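PDB 2BEJ: chromosome-partitioning ATPase Soj from Thermus thermophilus, which hydrolyses ATP, binds double-stranded DNA cooperatively as ATP-dependent nucleoprotein filaments, and probably takes part in chromosome partitioning. Local coordinates for residues Gly60-Leu65 with Pro87-Ala92; Leu53-Glu58 with Leu73-Asp78; Val176-Gly181 with Ile206-Arg211; Val18-Thr23 with Val138-Ala143. One frame throughout, in Å; residues are numbered along the deposited sequence.

Interaction 1: residues Gly60-Leu65 with Pro87-Ala92; sequences GVYHLL and PDLVGA
The ring of Tyr-62 lies against the turn 88-92, with Asp-88 CB over one face and Gly-91 C at the edge, close to the ring plane. The methylene sits 4.1 Å from the ring centroid and 14° off the normal, which meets the geometry of a CH-pi contact. In the P-loop ATPase fold of the ParA family, this contact joins the short helix 61-65, which has Gly-60 at its N-cap, to the turn leading from strand 80-83 into helix 93-96. The second flat group, the imidazole of His-63, has Asp-88 OD1 near its own plane. That atom stays 3.8 Å from His-63 NE2, a proximity rather than a bond, and ND1 on the other side of the ring is weakly bonded to Glu-68. The phenol reaches the turn because CG of Tyr-62 lies opposite the backbone N (chi1 -158°), which sends the ring outward from the helix. Ala-92 CB then packs against Tyr-62 CE2 at 3.6 Å. Nearer the helix backbone, Leu-89 CD1 lies by Tyr-62 N and 3.9 Å from Val-61 CB, although CB of the leucine points away. Val-61 in turn packs on Leu-43 and Leu-83, so the inner side of the contact continues into the hydrophobic core. The backbone bonds Gly-91 N to Asp-88 O and Ala-92 N to Leu-89 O shape the turn, consistent with the placing of the Gly-91 carbonyl. Into that carbonyl the Tyr-62 hydroxyl donates a weak hydrogen bond, OH to Gly-91 O at 3.0 Å.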
# COMPACT_ATOMS: atom_id res chain seq x y z
N GLY A 60 -2.76 2.95 36.35
CA GLY A 60 -3.07 3.11 34.93
C GLY A 60 -4.51 3.53 34.66
O GLY A 60 -5.05 4.39 35.36
N VAL A 61 -5.11 2.90 33.66
CA VAL A 61 -6.49 3.19 33.23
C VAL A 61 -7.50 3.05 34.39
O VAL A 61 -8.42 3.86 34.51
CB VAL A 61 -6.89 2.29 32.02
CG1 VAL A 61 -8.32 2.59 31.56
CG2 VAL A 61 -5.92 2.48 30.87
N TYR A 62 -7.31 2.02 35.22
CA TYR A 62 -8.18 1.80 36.39
C TYR A 62 -8.27 3.07 37.22
O TYR A 62 -9.36 3.50 37.58
CB TYR A 62 -7.64 0.66 37.26
CG TYR A 62 -8.67 -0.00 38.14
CD1 TYR A 62 -8.83 0.38 39.47
CD2 TYR A 62 -9.48 -1.02 37.65
CE1 TYR A 62 -9.78 -0.24 40.29
CE2 TYR A 62 -10.42 -1.64 38.45
CZ TYR A 62 -10.58 -1.25 39.76
OH TYR A 62 -11.52 -1.88 40.54
N HIS A 63 -7.11 3.67 37.47
CA HIS A 63 -6.98 4.86 38.29
C HIS A 63 -7.45 6.13 37.57
O HIS A 63 -7.77 7.13 38.22
CB HIS A 63 -5.54 4.99 38.79
CG HIS A 63 -5.10 3.83 39.63
ND1 HIS A 63 -4.84 3.95 40.98
CD2 HIS A 63 -4.90 2.53 39.32
CE1 HIS A 63 -4.49 2.77 41.46
NE2 HIS A 63 -4.52 1.89 40.48
N LEU A 64 -7.47 6.10 36.24
CA LEU A 64 -8.02 7.21 35.44
C LEU A 64 -9.54 7.26 35.58
O LEU A 64 -10.13 8.34 35.64
CB LEU A 64 -7.62 7.07 33.97
CG LEU A 64 -8.08 8.16 33.00
CD1 LEU A 64 -7.09 9.33 32.96
CD2 LEU A 64 -8.29 7.59 31.61
N LEU A 65 -10.16 6.08 35.65
CA LEU A 65 -11.62 5.97 35.74
C LEU A 65 -12.15 6.33 37.14
O LEU A 65 -13.31 6.71 37.29
CB LEU A 65 -12.08 4.56 35.32
CG LEU A 65 -11.82 4.09 33.88
CD1 LEU A 65 -12.02 2.59 33.77
CD2 LEU A 65 -12.68 4.83 32.84
N PRO A 87 -2.69 -4.66 36.75
CA PRO A 87 -3.40 -5.89 37.13
C PRO A 87 -4.74 -5.69 37.85
O PRO A 87 -5.47 -6.65 38.08
CB PRO A 87 -2.40 -6.62 38.04
CG PRO A 87 -1.43 -5.57 38.47
CD PRO A 87 -1.33 -4.63 37.33
N ASP A 88 -5.05 -4.44 38.20
CA ASP A 88 -6.33 -4.10 38.80
C ASP A 88 -7.46 -3.97 37.78
O ASP A 88 -8.61 -4.28 38.09
CB ASP A 88 -6.22 -2.79 39.60
CG ASP A 88 -5.12 -2.83 40.64
OD1 ASP A 88 -4.23 -1.94 40.60
OD2 ASP A 88 -5.14 -3.73 41.51
N LEU A 89 -7.12 -3.53 36.56
CA LEU A 89 -8.10 -3.15 35.53
C LEU A 89 -9.32 -4.08 35.43
O LEU A 89 -10.45 -3.61 35.23
CB LEU A 89 -7.43 -2.98 34.16
CG LEU A 89 -8.23 -2.34 33.01
CD1 LEU A 89 -8.67 -0.91 33.34
CD2 LEU A 89 -7.44 -2.37 31.71
N VAL A 90 -9.08 -5.38 35.57
CA VAL A 90 -10.13 -6.40 35.58
C VAL A 90 -11.33 -6.02 36.47
O VAL A 90 -12.47 -6.35 36.15
CB VAL A 90 -9.60 -7.79 36.02
CG1 VAL A 90 -10.46 -8.90 35.43
CG2 VAL A 90 -8.14 -7.98 35.59
N GLY A 91 -11.05 -5.33 37.58
CA GLY A 91 -12.09 -4.96 38.55
C GLY A 91 -12.95 -3.76 38.18
O GLY A 91 -13.73 -3.27 39.01
N ALA A 92 -12.79 -3.28 36.95
CA ALA A 92 -13.61 -2.20 36.40
C ALA A 92 -14.65 -2.75 35.42
O ALA A 92 -15.67 -2.11 35.16
CB ALA A 92 -12.74 -1.17 35.72

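Interaction 2: residues Leu53-Glu58 with Leu73-Asp78; sequences LGVRAE and LVHPVD
Leu-53 CD2 meets Val-77 CG1 at 3.6 Å, the tightest of a short row of apolar contacts between the two segments. Both leucine methyls lie near this one valine branch, while the other, Val-77 CG2, turns to Val-55 CG2 at 4.1 Å. The two branches of Val-55 divide the work: with CG1 opposite the backbone N (chi1 159°), that methyl is set over a face of the His-75 imidazole, 4.2 Å from its centroid and 19° off the normal, a CH-pi contact. Ala-57 CB approaches the same ring obliquely, at 4.2 Å from His-75 CE1. No hydrogen bond crosses between the segments. In the second shell, a weak bond from His-75 ND1 to Leu-73 O may bias the ring's rotation. In the facing loop 53-58, Gly-54 has positive phi and closes helix 48-52 with a Schellman motif; after it the chain runs extended, so that Val-55 and Ala-57 both point toward 75-77. Farther out, Thr-86 OG1 is hydrogen-bonded to Ala-57 O. Strand 75-77 is the outermost strand at one end of the sheet, antiparallel to 80-83, and Leu-53 also packs on Leu-40, Leu-82 and Ile-25, linking this edge to helix 20-33.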
# COMPACT_ATOMS: atom_id res chain seq x y z
N LEU A 53 6.06 -2.64 25.94
CA LEU A 53 6.81 -1.39 25.95
C LEU A 53 7.85 -1.31 27.08
O LEU A 53 8.51 -0.29 27.26
CB LEU A 53 5.85 -0.19 25.95
CG LEU A 53 5.13 0.07 24.61
CD1 LEU A 53 4.10 1.17 24.74
CD2 LEU A 53 6.13 0.39 23.51
N GLY A 54 7.98 -2.40 27.84
CA GLY A 54 9.01 -2.54 28.87
C GLY A 54 8.63 -1.90 30.20
O GLY A 54 9.48 -1.71 31.07
N VAL A 55 7.35 -1.60 30.35
CA VAL A 55 6.89 -0.80 31.48
C VAL A 55 6.17 -1.65 32.51
O VAL A 55 5.35 -2.52 32.18
CB VAL A 55 6.03 0.40 30.98
CG1 VAL A 55 5.12 0.95 32.07
CG2 VAL A 55 6.93 1.50 30.44
N ARG A 56 6.51 -1.41 33.78
CA ARG A 56 5.76 -1.98 34.89
C ARG A 56 5.08 -0.86 35.69
O ARG A 56 5.75 0.00 36.27
CB ARG A 56 6.67 -2.83 35.79
CG ARG A 56 6.67 -4.33 35.46
CD ARG A 56 5.24 -4.89 35.28
NE ARG A 56 4.96 -5.99 36.19
CZ ARG A 56 3.77 -6.60 36.31
NH1 ARG A 56 3.62 -7.59 37.19
NH2 ARG A 56 2.74 -6.22 35.56
N ALA A 57 3.75 -0.90 35.70
CA ALA A 57 2.95 0.14 36.34
C ALA A 57 2.16 -0.38 37.54
O ALA A 57 1.72 -1.53 37.57
CB ALA A 57 2.02 0.78 35.34
N GLU A 58 1.99 0.50 38.52
CA GLU A 58 1.08 0.26 39.63
C GLU A 58 -0.24 0.98 39.39
O GLU A 58 -1.29 0.58 39.90
CB GLU A 58 1.70 0.75 40.93
CG GLU A 58 2.18 -0.35 41.85
CD GLU A 58 2.37 0.14 43.26
OE1 GLU A 58 3.26 1.00 43.47
OE2 GLU A 58 1.64 -0.33 44.16
N LEU A 73 -0.30 9.70 35.42
CA LEU A 73 -0.52 8.27 35.15
C LEU A 73 0.23 7.78 33.90
O LEU A 73 0.50 6.59 33.76
CB LEU A 73 -2.02 7.96 35.03
CG LEU A 73 -2.91 8.04 36.28
CD1 LEU A 73 -4.38 7.89 35.91
CD2 LEU A 73 -2.53 7.01 37.33
N VAL A 74 0.56 8.71 33.00
CA VAL A 74 1.20 8.35 31.73
C VAL A 74 2.71 8.15 31.87
O VAL A 74 3.36 8.76 32.72
CB VAL A 74 0.89 9.37 30.58
CG1 VAL A 74 -0.62 9.47 30.34
CG2 VAL A 74 1.50 10.75 30.86
N HIS A 75 3.25 7.28 31.02
CA HIS A 75 4.68 6.97 31.00
C HIS A 75 5.28 7.33 29.64
O HIS A 75 4.79 6.85 28.61
CB HIS A 75 4.90 5.47 31.25
CG HIS A 75 4.72 5.06 32.67
ND1 HIS A 75 3.48 5.06 33.30
CD2 HIS A 75 5.60 4.62 33.60
CE1 HIS A 75 3.62 4.63 34.54
NE2 HIS A 75 4.90 4.36 34.75
N PRO A 76 6.34 8.16 29.64
CA PRO A 76 7.02 8.49 28.38
C PRO A 76 7.69 7.25 27.77
O PRO A 76 8.49 6.59 28.42
CB PRO A 76 8.06 9.54 28.79
CG PRO A 76 8.26 9.33 30.26
CD PRO A 76 6.95 8.85 30.79
N VAL A 77 7.33 6.94 26.53
CA VAL A 77 7.84 5.77 25.82
C VAL A 77 8.08 6.14 24.36
O VAL A 77 7.15 6.60 23.68
CB VAL A 77 6.83 4.58 25.85
CG1 VAL A 77 7.28 3.46 24.93
CG2 VAL A 77 6.65 4.06 27.25
N ASP A 78 9.31 5.96 23.90
CA ASP A 78 9.70 6.09 22.49
C ASP A 78 9.10 7.30 21.76
O ASP A 78 8.69 7.20 20.59
CB ASP A 78 9.38 4.78 21.73
CG ASP A 78 10.08 4.69 20.37
OD1 ASP A 78 9.47 4.17 19.42
OD2 ASP A 78 11.24 5.13 20.25

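Interaction 3: residues Val176-Gly181 with Ile206-Arg211; sequences VTMYDG and IPRNVR. With ADP (adenosine-5'-diphosphate), chain B.
Different first torsions bring Met-178 and Arg-208 each to the adenine. In Met-178, CG lies beside the backbone N, and a bend at chi3 (-139°) brings the CE methyl to ADP C8, 3.6 Å away. In Arg-208, CG is opposite the backbone N (chi1 -177°) and the chain runs extended to NE, which sets the guanidinium with one face over ADP C2. Met-178 CG comes within 3.4 Å of ADP C5, and the arginine CG within 3.9 Å of ADP C2. The modelled approach of the methionine sulfur to the guanidinium is too close to be trusted. Behind these side chains the two backbones are tied by three bonds: Ile-206 N to Val-176 O, Tyr-179 N to Ile-206 O, and Arg-208 N to Tyr-179 O. The backbones pair at and just beyond the end of strand 170-177, the outermost strand of the P-loop ATPase sheet on this side, with a single bridge between Tyr-179 and Pro-207, and the pairing shapes the adenine pocket. Here the base is read by the main chain: ADP N6 donates to Pro-207 O at 2.8 Å, nearly straight at 176°, and Asn-209 N donates to ADP N1 at 3.1 Å. Ile-206 CG2 adds an apolar wall 3.5 Å from ADP N6. The ring of Tyr-179 makes a cation-pi contact with Arg-237 and an edge-to-face contact with His-233, both of the second subunit. Water 1 spans the segments, accepting from Gly-181 N and donating to Arg-208 O at 2.9 Å.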
# COMPACT_ATOMS: atom_id res chain seq x y z
N VAL A 176 -4.49 -5.88 7.02
CA VAL A 176 -3.97 -7.24 6.91
C VAL A 176 -2.62 -7.31 7.62
O VAL A 176 -1.69 -6.58 7.26
CB VAL A 176 -3.84 -7.69 5.43
CG1 VAL A 176 -3.36 -9.15 5.34
CG2 VAL A 176 -5.17 -7.51 4.68
N THR A 177 -2.54 -8.15 8.65
CA THR A 177 -1.34 -8.30 9.47
C THR A 177 -0.81 -9.73 9.37
O THR A 177 -1.54 -10.63 8.95
CB THR A 177 -1.63 -8.03 10.99
OG1 THR A 177 -2.57 -8.99 11.49
CG2 THR A 177 -2.18 -6.64 11.20
N MET A 178 0.45 -9.93 9.76
CA MET A 178 1.11 -11.25 9.75
C MET A 178 0.95 -11.96 8.42
O MET A 178 0.69 -13.17 8.36
CB MET A 178 0.59 -12.13 10.89
CG MET A 178 0.65 -11.48 12.22
SD MET A 178 0.06 -12.57 13.51
CE MET A 178 -0.89 -11.41 14.47
N TYR A 179 1.10 -11.20 7.34
CA TYR A 179 0.99 -11.72 5.99
C TYR A 179 2.21 -12.61 5.77
O TYR A 179 3.35 -12.13 5.77
CB TYR A 179 0.95 -10.54 5.01
CG TYR A 179 0.89 -10.89 3.53
CD1 TYR A 179 -0.30 -10.74 2.81
CD2 TYR A 179 2.02 -11.33 2.84
CE1 TYR A 179 -0.35 -11.02 1.43
CE2 TYR A 179 1.97 -11.63 1.48
CZ TYR A 179 0.79 -11.47 0.78
OH TYR A 179 0.74 -11.76 -0.57
N ASP A 180 1.96 -13.91 5.61
CA ASP A 180 3.03 -14.89 5.45
C ASP A 180 3.44 -14.95 3.98
O ASP A 180 2.68 -15.42 3.13
CB ASP A 180 2.58 -16.28 5.95
CG ASP A 180 3.75 -17.23 6.21
OD1 ASP A 180 4.67 -17.32 5.37
OD2 ASP A 180 3.75 -17.91 7.26
N GLY A 181 4.62 -14.44 3.69
CA GLY A 181 5.14 -14.40 2.32
C GLY A 181 5.59 -15.73 1.74
O GLY A 181 5.88 -15.82 0.55
N ILE A 206 1.02 -5.71 6.70
CA ILE A 206 2.10 -5.97 7.64
C ILE A 206 2.59 -7.42 7.47
O ILE A 206 1.83 -8.36 7.70
CB ILE A 206 1.64 -5.73 9.13
CG1 ILE A 206 0.94 -4.37 9.30
CG2 ILE A 206 2.82 -5.94 10.09
CD1 ILE A 206 1.80 -3.14 9.00
N PRO A 207 3.87 -7.59 7.09
CA PRO A 207 4.44 -8.92 6.89
C PRO A 207 4.61 -9.65 8.21
O PRO A 207 4.89 -9.03 9.24
CB PRO A 207 5.82 -8.62 6.28
CG PRO A 207 6.17 -7.25 6.81
CD PRO A 207 4.86 -6.51 6.87
N ARG A 208 4.41 -10.96 8.18
CA ARG A 208 4.87 -11.81 9.27
C ARG A 208 6.39 -11.76 9.23
O ARG A 208 7.01 -12.07 8.20
CB ARG A 208 4.34 -13.24 9.14
CG ARG A 208 4.75 -14.17 10.31
CD ARG A 208 3.74 -15.30 10.52
NE ARG A 208 3.73 -15.77 11.92
CZ ARG A 208 2.80 -15.46 12.83
NH1 ARG A 208 1.78 -14.68 12.52
NH2 ARG A 208 2.89 -15.95 14.07
N ASN A 209 6.98 -11.35 10.35
CA ASN A 209 8.42 -11.16 10.45
C ASN A 209 8.89 -11.39 11.89
O ASN A 209 8.30 -10.86 12.83
CB ASN A 209 8.79 -9.77 9.95
CG ASN A 209 10.28 -9.52 9.96
OD1 ASN A 209 10.81 -8.91 10.89
ND2 ASN A 209 10.98 -10.00 8.93
N VAL A 210 9.95 -12.18 12.04
CA VAL A 210 10.51 -12.54 13.34
C VAL A 210 10.83 -11.33 14.22
O VAL A 210 10.60 -11.35 15.43
CB VAL A 210 11.73 -13.50 13.19
CG1 VAL A 210 12.98 -12.77 12.68
CG2 VAL A 210 12.02 -14.20 14.51
N ARG A 211 11.35 -10.26 13.62
CA ARG A 211 11.72 -9.06 14.36
C ARG A 211 10.53 -8.40 15.05
O ARG A 211 10.68 -7.86 16.15
CB ARG A 211 12.48 -8.08 13.47
CG ARG A 211 13.87 -8.56 13.08
CD ARG A 211 14.82 -8.44 14.25
NE ARG A 211 16.15 -8.98 14.00
CZ ARG A 211 17.07 -8.41 13.21
NH1 ARG A 211 16.80 -7.29 12.54
NH2 ARG A 211 18.26 -8.99 13.07
PB ADP B . -3.57 -9.05 19.68
O1B ADP B . -3.16 -7.85 20.48
O2B ADP B . -4.56 -8.76 18.58
O3B ADP B . -3.96 -10.22 20.54
PA ADP B . -0.72 -9.10 19.26
O1A ADP B . -0.51 -9.04 20.76
O2A ADP B . -0.38 -7.85 18.49
O3A ADP B . -2.24 -9.55 18.92
O5' ADP B . 0.10 -10.31 18.63
C5' ADP B . 0.04 -11.64 19.15
C4' ADP B . 1.42 -12.26 18.96
O4' ADP B . 1.74 -12.30 17.56
C3' ADP B . 2.48 -11.40 19.63
O3' ADP B . 3.49 -12.25 20.18
C2' ADP B . 3.10 -10.62 18.50
O2' ADP B . 4.46 -10.29 18.78
C1' ADP B . 2.93 -11.53 17.29
N9 ADP B . 2.82 -10.74 16.04
C8 ADP B . 1.96 -9.72 15.81
N7 ADP B . 2.14 -9.21 14.56
C5 ADP B . 3.12 -9.92 13.97
C6 ADP B . 3.80 -9.92 12.65
N6 ADP B . 3.46 -9.04 11.68
N1 ADP B . 4.78 -10.83 12.45
C2 ADP B . 5.13 -11.73 13.39
N3 ADP B . 4.55 -11.78 14.61
C4 ADP B . 3.56 -10.93 14.95
O HOH W 1 6.50 -13.24 5.64

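Interaction 4: residues Val18-Thr23 with Val138-Ala143; sequences VGKTTT and VVPVQA. With MG (magnesium ion), chain C; ADP (adenosine-5'-diphosphate), chain B.
The turn 18-20 runs past strand 136-142 with Val-18 CA 5.7 Å from Val-141 CA, and at Gly-19, the N-cap of helix 20-33, phi is positive (109°). No hydrogen bond joins the two segments; side chains of the strand pack on both backbone and side chains of the loop. The ring of Pro-140 wedges under the turn, its CB 3.6 Å from Val-18 O and its CG 3.8 Å from Lys-20 CG, with the lysine chain crossing at about a right angle. Gln-142 bends at chi2 (91°), which places OE1 beside Val-18, 3.1 Å from its CA. This is the P-loop, or Walker A motif, in the deviant form of the ParA family. Backbone N-H groups of Val-18, Gly-19 and Lys-20 all donate to ADP O2B, and Lys-20, bent at chi3 and chi4, brings NZ to the same oxygen at 3.0 Å; NZ is also bonded to Lys-15 O. Thr-22 holds O2A through both N and OG1. Thr-21 OG1 and ADP O1B, with four waters, complete a six-coordinate magnesium site, and Asp-118 OD2 is hydrogen-bonded to Thr-21 OG1. Four donors on one terminal oxygen, with the metal on another, probably offset much of the negative charge on the beta-phosphate.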
# COMPACT_ATOMS: atom_id res chain seq x y z
N VAL A 18 -4.23 -11.36 16.75
CA VAL A 18 -4.41 -10.89 15.38
C VAL A 18 -3.62 -9.60 15.05
O VAL A 18 -3.59 -9.16 13.90
CB VAL A 18 -5.90 -10.68 15.05
CG1 VAL A 18 -6.61 -12.01 14.85
CG2 VAL A 18 -6.56 -9.89 16.14
N GLY A 19 -2.98 -9.01 16.06
CA GLY A 19 -2.05 -7.90 15.83
C GLY A 19 -2.50 -6.52 16.28
O GLY A 19 -1.91 -5.52 15.86
N LYS A 20 -3.53 -6.47 17.14
CA LYS A 20 -4.02 -5.22 17.72
C LYS A 20 -2.93 -4.50 18.50
O LYS A 20 -2.61 -3.33 18.23
CB LYS A 20 -5.21 -5.47 18.67
CG LYS A 20 -6.52 -5.88 18.03
CD LYS A 20 -7.67 -6.01 19.05
CE LYS A 20 -7.48 -7.16 20.06
NZ LYS A 20 -7.41 -8.51 19.42
N THR A 21 -2.35 -5.19 19.48
CA THR A 21 -1.31 -4.61 20.33
C THR A 21 -0.08 -4.20 19.49
O THR A 21 0.42 -3.07 19.62
CB THR A 21 -0.93 -5.58 21.48
OG1 THR A 21 -2.05 -5.73 22.36
CG2 THR A 21 0.25 -5.06 22.27
N THR A 22 0.39 -5.10 18.63
CA THR A 22 1.52 -4.81 17.73
C THR A 22 1.27 -3.55 16.87
O THR A 22 2.17 -2.71 16.67
CB THR A 22 1.85 -6.04 16.83
OG1 THR A 22 2.01 -7.21 17.65
CG2 THR A 22 3.13 -5.81 15.99
N THR A 23 0.04 -3.40 16.40
CA THR A 23 -0.31 -2.26 15.55
C THR A 23 -0.41 -1.00 16.39
O THR A 23 0.09 0.06 15.98
CB THR A 23 -1.61 -2.56 14.73
OG1 THR A 23 -1.36 -3.69 13.88
CG2 THR A 23 -2.01 -1.36 13.86
N VAL A 138 -9.45 0.77 13.55
CA VAL A 138 -8.60 -0.07 12.73
C VAL A 138 -8.81 -1.51 13.18
O VAL A 138 -8.75 -1.82 14.37
CB VAL A 138 -7.11 0.35 12.78
CG1 VAL A 138 -6.20 -0.68 12.07
CG2 VAL A 138 -6.94 1.73 12.14
N VAL A 139 -9.13 -2.37 12.21
CA VAL A 139 -9.43 -3.77 12.48
C VAL A 139 -8.30 -4.63 11.87
O VAL A 139 -8.26 -4.83 10.66
CB VAL A 139 -10.82 -4.17 11.89
CG1 VAL A 139 -11.20 -5.61 12.27
CG2 VAL A 139 -11.89 -3.20 12.35
N PRO A 140 -7.37 -5.10 12.71
CA PRO A 140 -6.34 -6.02 12.22
C PRO A 140 -6.93 -7.41 11.94
O PRO A 140 -7.72 -7.92 12.74
CB PRO A 140 -5.33 -6.10 13.37
CG PRO A 140 -5.77 -5.08 14.40
CD PRO A 140 -7.21 -4.79 14.15
N VAL A 141 -6.54 -8.02 10.83
CA VAL A 141 -6.96 -9.37 10.49
C VAL A 141 -5.79 -10.13 9.86
O VAL A 141 -5.00 -9.53 9.13
CB VAL A 141 -8.19 -9.40 9.51
CG1 VAL A 141 -9.37 -8.67 10.11
CG2 VAL A 141 -7.85 -8.79 8.16
N GLN A 142 -5.69 -11.43 10.14
CA GLN A 142 -4.77 -12.29 9.38
C GLN A 142 -5.34 -12.52 8.01
O GLN A 142 -6.56 -12.59 7.85
CB GLN A 142 -4.61 -13.66 10.03
CG GLN A 142 -3.46 -13.79 10.99
CD GLN A 142 -3.88 -13.46 12.39
OE1 GLN A 142 -4.12 -12.30 12.69
NE2 GLN A 142 -4.01 -14.48 13.25
N ALA A 143 -4.47 -12.67 7.02
CA ALA A 143 -4.89 -13.10 5.70
C ALA A 143 -5.17 -14.61 5.74
O ALA A 143 -4.45 -15.40 5.13
CB ALA A 143 -3.84 -12.76 4.65
MG MG C . -3.67 -6.96 22.40
PB ADP B . -3.57 -9.05 19.68
O1B ADP B . -3.16 -7.85 20.48
O2B ADP B . -4.56 -8.76 18.58
O3B ADP B . -3.96 -10.22 20.54
PA ADP B . -0.72 -9.10 19.26
O1A ADP B . -0.51 -9.04 20.76
O2A ADP B . -0.38 -7.85 18.49
O3A ADP B . -2.24 -9.55 18.92
O5' ADP B . 0.10 -10.31 18.63
C5' ADP B . 0.04 -11.64 19.15
C4' ADP B . 1.42 -12.26 18.96
O4' ADP B . 1.74 -12.30 17.56
C3' ADP B . 2.48 -11.40 19.63
O3' ADP B . 3.49 -12.25 20.18
C2' ADP B . 3.10 -10.62 18.50
O2' ADP B . 4.46 -10.29 18.78
C1' ADP B . 2.93 -11.53 17.29
N9 ADP B . 2.82 -10.74 16.04
C8 ADP B . 1.96 -9.72 15.81
N7 ADP B . 2.14 -9.21 14.56
C5 ADP B . 3.12 -9.92 13.97
C6 ADP B . 3.80 -9.92 12.65
N6 ADP B . 3.46 -9.04 11.68
N1 ADP B . 4.78 -10.83 12.45
C2 ADP B . 5.13 -11.73 13.39
N3 ADP B . 4.55 -11.78 14.61
C4 ADP B . 3.56 -10.93 14.95
O HOH W 2 -3.63 -6.60 24.73
O HOH W 3 -4.70 -8.98 22.71
O HOH W 4 -5.03 -5.63 22.13
O HOH W 5 -2.25 -8.28 22.83

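How the interactions relate
Interactions 3 and 4 share the nucleotide: Met-178, Pro-207, Arg-208 and Asn-209 hold the adenine, residues 18-22 the phosphates. Their centres are 11 Å apart; Thr-177 OG1 reaches Val-18 O of the P-loop at 2.6 Å, and Thr-177 N reaches Val-141 O at 2.9 Å across the neighbouring strands 136-142 and 170-177. Interactions 1 and 2 lie toward the opposite end of the sheet, with centres 15 Å apart. Their segments alternate along the chain and touch where Leu-73 CD1 packs against Leu-64 N at 3.6 Å. Both nest in the loop closed by interaction 4. Neither reaches the ligand: the Leu-89 and Leu-53 side chains lie about 11 Å from the magnesium ion.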